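Local structure of subclass B3 metallo-beta-lactamase (Sphingobium indicum, 7LUU) at residues K218-A223 with I262-H267; S204-W209 with F222-N227. The protein probably hydrolyses beta-lactam antibiotics with a pair of zinc ions, as a subclass B3 metallo-beta-lactamase. All coordinates share one frame; numbering follows the deposited sequence.

Contact 1. Residues K218-A223 with I262-H267; sequences KAIVFA and ILISAH. With ZN (zinc ion), chain C.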
ATOM      1  N   LYS A 218     -15.182 -13.237  -3.789  1.00 21.10           N
ATOM      2  CA  LYS A 218     -14.918 -12.545  -2.524  1.00 19.40           C
ATOM      3  C   LYS A 218     -14.397 -11.162  -2.836  1.00 19.87           C
ATOM      4  O   LYS A 218     -13.561 -10.995  -3.734  1.00 20.09           O
ATOM      5  CB  LYS A 218     -13.875 -13.221  -1.660  1.00 20.67           C
ATOM      6  CG  LYS A 218     -14.377 -14.554  -1.090  1.00 22.31           C
ATOM      7  CD  LYS A 218     -13.283 -15.088  -0.099  1.00 23.63           C
ATOM      8  CE  LYS A 218     -13.543 -16.504   0.384  1.00 33.41           C
ATOM      9  NZ  LYS A 218     -14.677 -16.374   1.348  1.00 39.50           N
ATOM     10  N   ALA A 219     -14.854 -10.193  -2.078  1.00 17.49           N
ATOM     11  CA  ALA A 219     -14.402  -8.819  -2.188  1.00 16.61           C
ATOM     12  C   ALA A 219     -13.124  -8.628  -1.383  1.00 19.53           C
ATOM     13  O   ALA A 219     -13.143  -8.771  -0.142  1.00 17.48           O
ATOM     14  CB  ALA A 219     -15.483  -7.897  -1.643  1.00 20.04           C
ATOM     15  N   ILE A 220     -12.001  -8.353  -2.068  1.00 15.02           N
ATOM     16  CA  ILE A 220     -10.717  -8.189  -1.387  1.00 14.31           C
ATOM     17  C   ILE A 220     -10.425  -6.689  -1.275  1.00 15.41           C
ATOM     18  O   ILE A 220     -10.634  -5.901  -2.226  1.00 14.67           O
ATOM     19  CB  ILE A 220      -9.585  -8.885  -2.174  1.00 15.57           C
ATOM     20  CG1 ILE A 220      -9.926 -10.402  -2.301  1.00 18.12           C
ATOM     21  CG2 ILE A 220      -8.280  -8.705  -1.465  1.00 16.25           C
ATOM     22  CD1 ILE A 220      -8.758 -11.162  -3.066  1.00 20.80           C
ATOM     23  N   VAL A 221      -9.875  -6.283  -0.128  1.00 13.27           N
ATOM     24  CA  VAL A 221      -9.440  -4.917   0.075  1.00 12.73           C
ATOM     25  C   VAL A 221      -7.960  -4.955   0.432  1.00 13.49           C
ATOM     26  O   VAL A 221      -7.598  -5.599   1.417  1.00 14.61           O
ATOM     27  CB  VAL A 221     -10.216  -4.274   1.236  1.00 14.04           C
ATOM     28  CG1 VAL A 221      -9.680  -2.849   1.538  1.00 13.56           C
ATOM     29  CG2 VAL A 221     -11.691  -4.180   0.813  1.00 14.84           C
ATOM     30  N   PHE A 222      -7.126  -4.190  -0.306  1.00 12.80           N
ATOM     31  CA  PHE A 222      -5.726  -3.998   0.070  1.00 11.85           C
ATOM     32  C   PHE A 222      -5.671  -2.604   0.643  1.00 11.85           C
ATOM     33  O   PHE A 222      -5.764  -1.614  -0.114  1.00 13.84           O
ATOM     34  CB  PHE A 222      -4.819  -4.170  -1.154  1.00 11.69           C
ATOM     35  CG  PHE A 222      -3.315  -4.222  -0.798  1.00 11.64           C
ATOM     36  CD1 PHE A 222      -2.715  -3.137  -0.193  1.00 12.44           C
ATOM     37  CD2 PHE A 222      -2.555  -5.397  -1.013  1.00 12.50           C
ATOM     38  CE1 PHE A 222      -1.371  -3.150   0.089  1.00 11.66           C
ATOM     39  CE2 PHE A 222      -1.193  -5.410  -0.745  1.00 14.43           C
ATOM     40  CZ  PHE A 222      -0.595  -4.298  -0.182  1.00 13.85           C
ATOM     41  N   ALA A 223      -5.611  -2.522   1.982  1.00 12.96           N
ATOM     42  CA  ALA A 223      -5.772  -1.240   2.709  1.00 12.25           C
ATOM     43  C   ALA A 223      -4.441  -0.554   2.878  1.00 12.76           C
ATOM     44  O   ALA A 223      -3.450  -1.189   3.251  1.00 13.94           O
ATOM     45  CB  ALA A 223      -6.380  -1.505   4.113  1.00 15.12           C
ATOM     46  N   ILE A 262     -12.168  -9.946   2.507  1.00 15.15           N
ATOM     47  CA  ILE A 262     -10.787 -10.242   2.805  1.00 14.18           C
ATOM     48  C   ILE A 262     -10.095  -8.897   2.950  1.00 15.52           C
ATOM     49  O   ILE A 262     -10.270  -8.033   2.080  1.00 14.46           O
ATOM     50  CB  ILE A 262     -10.144 -11.066   1.687  1.00 14.46           C
ATOM     51  CG1 ILE A 262     -10.699 -12.477   1.738  1.00 16.85           C
ATOM     52  CG2 ILE A 262      -8.552 -11.109   1.862  1.00 17.50           C
ATOM     53  CD1 ILE A 262     -10.187 -13.319   0.516  1.00 17.19           C
ATOM     54  N   LEU A 263      -9.304  -8.734   4.028  1.00 13.40           N
ATOM     55  CA  LEU A 263      -8.537  -7.498   4.264  1.00 13.53           C
ATOM     56  C   LEU A 263      -7.061  -7.838   4.246  1.00 12.75           C
ATOM     57  O   LEU A 263      -6.596  -8.683   5.036  1.00 12.72           O
ATOM     58  CB  LEU A 263      -8.927  -6.909   5.647  1.00 13.15           C
ATOM     59  CG  LEU A 263      -7.978  -5.780   6.100  1.00 14.16           C
ATOM     60  CD1 LEU A 263      -8.039  -4.562   5.141  1.00 18.55           C
ATOM     61  CD2 LEU A 263      -8.294  -5.396   7.523  1.00 15.33           C
ATOM     62  N   ILE A 264      -6.323  -7.218   3.331  1.00 12.57           N
ATOM     63  CA  ILE A 264      -4.846  -7.284   3.330  1.00 13.64           C
ATOM     64  C   ILE A 264      -4.370  -5.917   3.762  1.00 14.37           C
ATOM     65  O   ILE A 264      -4.686  -4.938   3.093  1.00 16.47           O
ATOM     66  CB  ILE A 264      -4.295  -7.597   1.932  1.00 12.69           C
ATOM     67  CG1 ILE A 264      -4.765  -8.970   1.445  1.00 13.53           C
ATOM     68  CG2 ILE A 264      -2.725  -7.553   1.970  1.00 14.78           C
ATOM     69  CD1 ILE A 264      -4.647  -9.126  -0.085  1.00 14.13           C
ATOM     70  N   SER A 265      -3.631  -5.831   4.881  1.00 12.32           N
ATOM     71  CA  SER A 265      -3.125  -4.523   5.377  1.00 11.97           C
ATOM     72  C   SER A 265      -1.689  -4.313   4.868  1.00 12.97           C
ATOM     73  O   SER A 265      -0.880  -5.225   4.952  1.00 13.85           O
ATOM     74  CB  SER A 265      -3.137  -4.588   6.932  1.00 15.19           C
ATOM     75  OG  SER A 265      -2.425  -3.489   7.464  1.00 21.68           O
ATOM     76  N   ALA A 266      -1.357  -3.108   4.378  1.00 12.25           N
ATOM     77  CA  ALA A 266       0.024  -2.830   3.911  1.00 14.05           C
ATOM     78  C   ALA A 266       1.102  -3.294   4.913  1.00 14.57           C
ATOM     79  O   ALA A 266       2.068  -3.960   4.529  1.00 14.41           O
ATOM     80  CB  ALA A 266       0.192  -1.338   3.668  1.00 11.89           C
ATOM     81  N   HIS A 267       0.957  -2.976   6.204  1.00 12.85           N
ATOM     82  CA  HIS A 267       1.713  -3.688   7.236  1.00 12.06           C
ATOM     83  C   HIS A 267       0.796  -4.785   7.772  1.00 13.96           C
ATOM     84  O   HIS A 267      -0.174  -4.455   8.465  1.00 13.14           O
ATOM     85  CB  HIS A 267       2.053  -2.707   8.378  1.00 12.96           C
ATOM     86  CG  HIS A 267       3.082  -1.681   7.993  1.00 14.32           C
ATOM     87  ND1 HIS A 267       4.441  -1.928   8.115  1.00 19.08           N
ATOM     88  CD2 HIS A 267       2.966  -0.461   7.441  1.00 17.31           C
ATOM     89  CE1 HIS A 267       5.107  -0.875   7.695  1.00 17.31           C
ATOM     90  NE2 HIS A 267       4.244   0.022   7.236  1.00 15.91           N
TER
HETATM   91 ZN    ZN C 302       4.675   1.718   6.190  1.00 16.80          ZN
HETATM   92  O   HOH W   1       5.331   3.858   5.904  1.00 19.96           O
HETATM   93  O   HOH W   2       2.829   2.558   6.610  1.00 21.00           O
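The carbonyl oxygen of Val221 takes a nearly straight hydrogen bond from the backbone N of Ile264, 2.8 Å away with 175° at the hydrogen, and is also approached by the CA-H of Leu263. It belongs to a parallel ladder in which Ile262 N reaches Ala219 O, Val221 N reaches Ile262 O and Ala223 N reaches Ile264 O. A last rung, Ala266 N to Ala223 O at 3.1 Å, carries the pairing one step past the end of strand 262-265.

On one face Ile220 and Ile262 run alongside each other in the same direction, and the CD of Lys218 meets the CD1 of Ile262 at 3.6 Å. Farther along, Phe222, with CG anti to its backbone N (chi1 -170°), sends its ring obliquely alongside Ile264, CD2 3.7 Å from Ile264 CG2. On the other face the Leu263 CD1 methyl presses on Ala223 CB at 3.6 Å.

Beyond the ladder, His267 binds a zinc ion through NE2 at 2.0 Å, and Asp126 and His127 complete the protein ligands. The Ser265 hydroxyl donates to His267 O from well above the carbonyl plane, closing the turn that leads to this ligand. The two strands are the outer members of a beta-alpha-beta unit whose crossover is helix 242-257; helix 282-300 packs on Val221, Ala223 and Leu263, while strand 68-70 touches Ile220 and Ile264.

Contact 2. Residues S204-W209 with F222-N227; sequences SMTWSW and FASSLN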
ATOM      1  N   SER A 204      -2.493   8.694   0.455  1.00 12.71           N
ATOM      2  CA  SER A 204      -2.660   7.266   0.722  1.00 13.33           C
ATOM      3  C   SER A 204      -3.925   6.733   0.049  1.00 13.01           C
ATOM      4  O   SER A 204      -4.986   7.402   0.043  1.00 13.84           O
ATOM      5  CB  SER A 204      -2.740   7.026   2.233  1.00 13.60           C
ATOM      6  OG  SER A 204      -1.439   7.282   2.832  1.00 16.56           O
ATOM      7  N   MET A 205      -3.832   5.493  -0.451  1.00 14.32           N
ATOM      8  CA  MET A 205      -4.914   4.984  -1.303  1.00 13.82           C
ATOM      9  C   MET A 205      -5.072   3.491  -1.069  1.00 15.93           C
ATOM     10  O   MET A 205      -4.081   2.766  -0.945  1.00 12.43           O
ATOM     11  CB  MET A 205      -4.622   5.269  -2.793  1.00 15.26           C
ATOM     12  CG  MET A 205      -5.783   4.754  -3.744  1.00 17.55           C
ATOM     13  SD  MET A 205      -5.761   5.753  -5.284  1.00 19.14           S
ATOM     14  CE  MET A 205      -6.975   7.004  -4.812  1.00 21.65           C
ATOM     15  N   THR A 206      -6.327   3.042  -1.040  1.00 13.14           N
ATOM     16  CA  THR A 206      -6.731   1.658  -0.816  1.00 12.24           C
ATOM     17  C   THR A 206      -7.340   1.129  -2.108  1.00 14.90           C
ATOM     18  O   THR A 206      -7.937   1.869  -2.876  1.00 13.77           O
ATOM     19  CB  THR A 206      -7.743   1.650   0.345  1.00 15.70           C
ATOM     20  OG1 THR A 206      -7.051   1.967   1.545  1.00 13.74           O
ATOM     21  CG2 THR A 206      -8.514   0.289   0.495  1.00 15.20           C
ATOM     22  N   TRP A 207      -7.145  -0.162  -2.369  1.00 13.89           N
ATOM     23  CA  TRP A 207      -7.579  -0.796  -3.603  1.00 13.53           C
ATOM     24  C   TRP A 207      -8.533  -1.927  -3.295  1.00 12.64           C
ATOM     25  O   TRP A 207      -8.223  -2.749  -2.434  1.00 15.90           O
ATOM     26  CB  TRP A 207      -6.311  -1.353  -4.324  1.00 13.07           C
ATOM     27  CG  TRP A 207      -5.214  -0.309  -4.442  1.00 15.94           C
ATOM     28  CD1 TRP A 207      -4.151  -0.090  -3.554  1.00 15.94           C
ATOM     29  CD2 TRP A 207      -5.160   0.744  -5.402  1.00 14.96           C
ATOM     30  NE1 TRP A 207      -3.403   1.005  -3.996  1.00 13.96           N
ATOM     31  CE2 TRP A 207      -4.018   1.547  -5.099  1.00 14.53           C
ATOM     32  CE3 TRP A 207      -5.978   1.086  -6.515  1.00 17.63           C
ATOM     33  CZ2 TRP A 207      -3.649   2.642  -5.889  1.00 17.19           C
ATOM     34  CZ3 TRP A 207      -5.604   2.142  -7.288  1.00 18.23           C
ATOM     35  CH2 TRP A 207      -4.448   2.937  -6.961  1.00 20.04           C
ATOM     36  N   SER A 208      -9.613  -2.067  -4.094  1.00 13.78           N
ATOM     37  CA  SER A 208     -10.515  -3.182  -3.877  1.00 14.60           C
ATOM     38  C   SER A 208     -10.867  -3.865  -5.189  1.00 17.05           C
ATOM     39  O   SER A 208     -10.929  -3.239  -6.260  1.00 17.54           O
ATOM     40  CB  SER A 208     -11.819  -2.708  -3.166  1.00 14.61           C
ATOM     41  OG  SER A 208     -12.552  -1.820  -4.047  1.00 17.53           O
ATOM     42  N   TRP A 209     -11.135  -5.168  -5.088  1.00 14.26           N
ATOM     43  CA  TRP A 209     -11.535  -5.889  -6.268  1.00 14.95           C
ATOM     44  C   TRP A 209     -12.126  -7.225  -5.853  1.00 15.54           C
ATOM     45  O   TRP A 209     -11.922  -7.700  -4.738  1.00 16.69           O
ATOM     46  CB  TRP A 209     -10.301  -6.100  -7.185  1.00 15.15           C
ATOM     47  CG  TRP A 209      -9.281  -7.109  -6.623  1.00 14.94           C
ATOM     48  CD1 TRP A 209      -9.140  -8.450  -6.917  1.00 15.88           C
ATOM     49  CD2 TRP A 209      -8.268  -6.809  -5.634  1.00 13.74           C
ATOM     50  NE1 TRP A 209      -8.085  -8.997  -6.191  1.00 15.14           N
ATOM     51  CE2 TRP A 209      -7.513  -8.006  -5.430  1.00 13.84           C
ATOM     52  CE3 TRP A 209      -7.899  -5.651  -4.976  1.00 13.27           C
ATOM     53  CZ2 TRP A 209      -6.456  -8.094  -4.497  1.00 15.44           C
ATOM     54  CZ3 TRP A 209      -6.787  -5.716  -4.035  1.00 12.73           C
ATOM     55  CH2 TRP A 209      -6.106  -6.951  -3.823  1.00 14.19           C
ATOM     56  N   PHE A 222      -7.126  -4.190  -0.306  1.00 12.80           N
ATOM     57  CA  PHE A 222      -5.726  -3.998   0.070  1.00 11.85           C
ATOM     58  C   PHE A 222      -5.671  -2.604   0.643  1.00 11.85           C
ATOM     59  O   PHE A 222      -5.764  -1.614  -0.114  1.00 13.84           O
ATOM     60  CB  PHE A 222      -4.819  -4.170  -1.154  1.00 11.69           C
ATOM     61  CG  PHE A 222      -3.315  -4.222  -0.798  1.00 11.64           C
ATOM     62  CD1 PHE A 222      -2.715  -3.137  -0.193  1.00 12.44           C
ATOM     63  CD2 PHE A 222      -2.555  -5.397  -1.013  1.00 12.50           C
ATOM     64  CE1 PHE A 222      -1.371  -3.150   0.089  1.00 11.66           C
ATOM     65  CE2 PHE A 222      -1.193  -5.410  -0.745  1.00 14.43           C
ATOM     66  CZ  PHE A 222      -0.595  -4.298  -0.182  1.00 13.85           C
ATOM     67  N   ALA A 223      -5.611  -2.522   1.982  1.00 12.96           N
ATOM     68  CA  ALA A 223      -5.772  -1.240   2.709  1.00 12.25           C
ATOM     69  C   ALA A 223      -4.441  -0.554   2.878  1.00 12.76           C
ATOM     70  O   ALA A 223      -3.450  -1.189   3.251  1.00 13.94           O
ATOM     71  CB  ALA A 223      -6.380  -1.505   4.113  1.00 15.12           C
ATOM     72  N   SER A 224      -4.394   0.747   2.550  1.00 13.65           N
ATOM     73  CA  SER A 224      -3.227   1.521   2.947  1.00 13.68           C
ATOM     74  C   SER A 224      -3.143   1.598   4.458  1.00 12.11           C
ATOM     75  O   SER A 224      -4.143   1.397   5.178  1.00 15.73           O
ATOM     76  CB  SER A 224      -3.284   2.956   2.409  1.00 13.71           C
ATOM     77  OG  SER A 224      -4.299   3.695   3.149  1.00 15.89           O
ATOM     78  N   SER A 225      -1.907   1.778   4.939  1.00 12.54           N
ATOM     79  CA  SER A 225      -1.751   2.149   6.342  1.00 12.98           C
ATOM     80  C   SER A 225      -2.677   3.289   6.700  1.00 14.04           C
ATOM     81  O   SER A 225      -2.802   4.259   5.960  1.00 15.92           O
ATOM     82  CB  SER A 225      -0.316   2.545   6.599  1.00 12.38           C
ATOM     83  OG  SER A 225      -0.176   2.956   7.977  1.00 16.56           O
ATOM     84  N   LEU A 226      -3.300   3.176   7.889  1.00 12.35           N
ATOM     85  CA  LEU A 226      -4.002   4.269   8.549  1.00 13.22           C
ATOM     86  C   LEU A 226      -3.300   4.637   9.855  1.00 13.06           C
ATOM     87  O   LEU A 226      -3.951   5.093  10.789  1.00 16.15           O
ATOM     88  CB  LEU A 226      -5.468   3.874   8.810  1.00 13.91           C
ATOM     89  CG  LEU A 226      -6.342   3.616   7.550  1.00 16.41           C
ATOM     90  CD1 LEU A 226      -7.760   3.107   7.944  1.00 16.02           C
ATOM     91  CD2 LEU A 226      -6.455   4.870   6.647  1.00 19.07           C
ATOM     92  N   ASN A 227      -1.970   4.462   9.960  0.71 13.59           N
ATOM     93  CA  ASN A 227      -1.341   4.678  11.278  0.71 13.26           C
ATOM     94  C   ASN A 227      -1.005   6.154  11.440  0.71 15.50           C
ATOM     95  O   ASN A 227      -0.310   6.723  10.591  0.71 17.54           O
ATOM     96  CB  ASN A 227      -0.087   3.850  11.408  0.71 18.56           C
ATOM     97  CG  ASN A 227      -0.404   2.417  11.396  0.71 17.62           C
ATOM     98  OD1 ASN A 227      -1.460   2.004  11.913  0.71 21.56           O
ATOM     99  ND2 ASN A 227       0.480   1.628  10.806  0.71 18.35           N
TER
HETATM  100  O   HOH W   3      -0.908   4.982   3.986  1.00 14.04           O
HETATM  101  O   HOH W   4      -7.060   1.931   4.639  1.00 27.96           O
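Thr206 lays its CG2 methyl over the end of strand 216-223, 3.4 Å from Phe222 O and also close to Ala223 CA. With CG2 anti to the backbone N, OG1 sits beside that nitrogen (chi1 -70°) and accepts a hydrogen bond from Ser224 N at 3.1 Å, 162° at the hydrogen. A side-chain oxygen thus receives the N-H where the strand gives way to loop. The same hydroxyl is bonded to Thr197, which also holds Ser224 OG, and a water links it to Ser224 O.

Next along the strands, Trp207 and Phe222 form an antiparallel hydrogen-bonded pair: Trp207 N gives to Phe222 O at 3.0 Å, and Phe222 N gives to Trp207 O at 2.8 Å. Trp209 presents the edge of its indole to the Phe222 CB, in plane, with CZ3 3.8 Å away; its NE1 bonds to Ser68. The Trp207 indole carries Met205 CG over one face, toward the rim.

Nearer the metal site, Ser224 CB lies 3.5 Å from Met205 O, and a second water accepts from Ser204 OG at 2.6 Å while donating to Ser225 O. Ser204 is also bonded to Thr201, and Ser225 OG accepts from Asn227 N in an ST turn. Hydroxyls and water therefore take over from paired backbone at this end of the hairpin, which probably holds the largely buried loop in place close to the zinc ligands Glu122 and His200.

How the contacts relate
Contacts 1 and 2 lie about 7 Å apart, centre to centre, on opposite edges of strand 216-223, which pairs antiparallel with strand 205-213 and parallel with strand 262-265 in one mixed six-stranded sheet. In chain order come 204-209, 218-223, the overlapping 222-227, and, after helix 242-257, residues 262-267; a hairpin is thus followed by a beta-alpha-beta crossover. Phe222 and Ala223 belong to both contacts, and Ile220 N probably bonds to Trp209 O at 2.7 Å. The loop ends of both contacts lead toward the dizinc site, where His267 is a ligand and Ser204 neighbours Glu122 and His200, so the strand ends gathered here open onto the dizinc site.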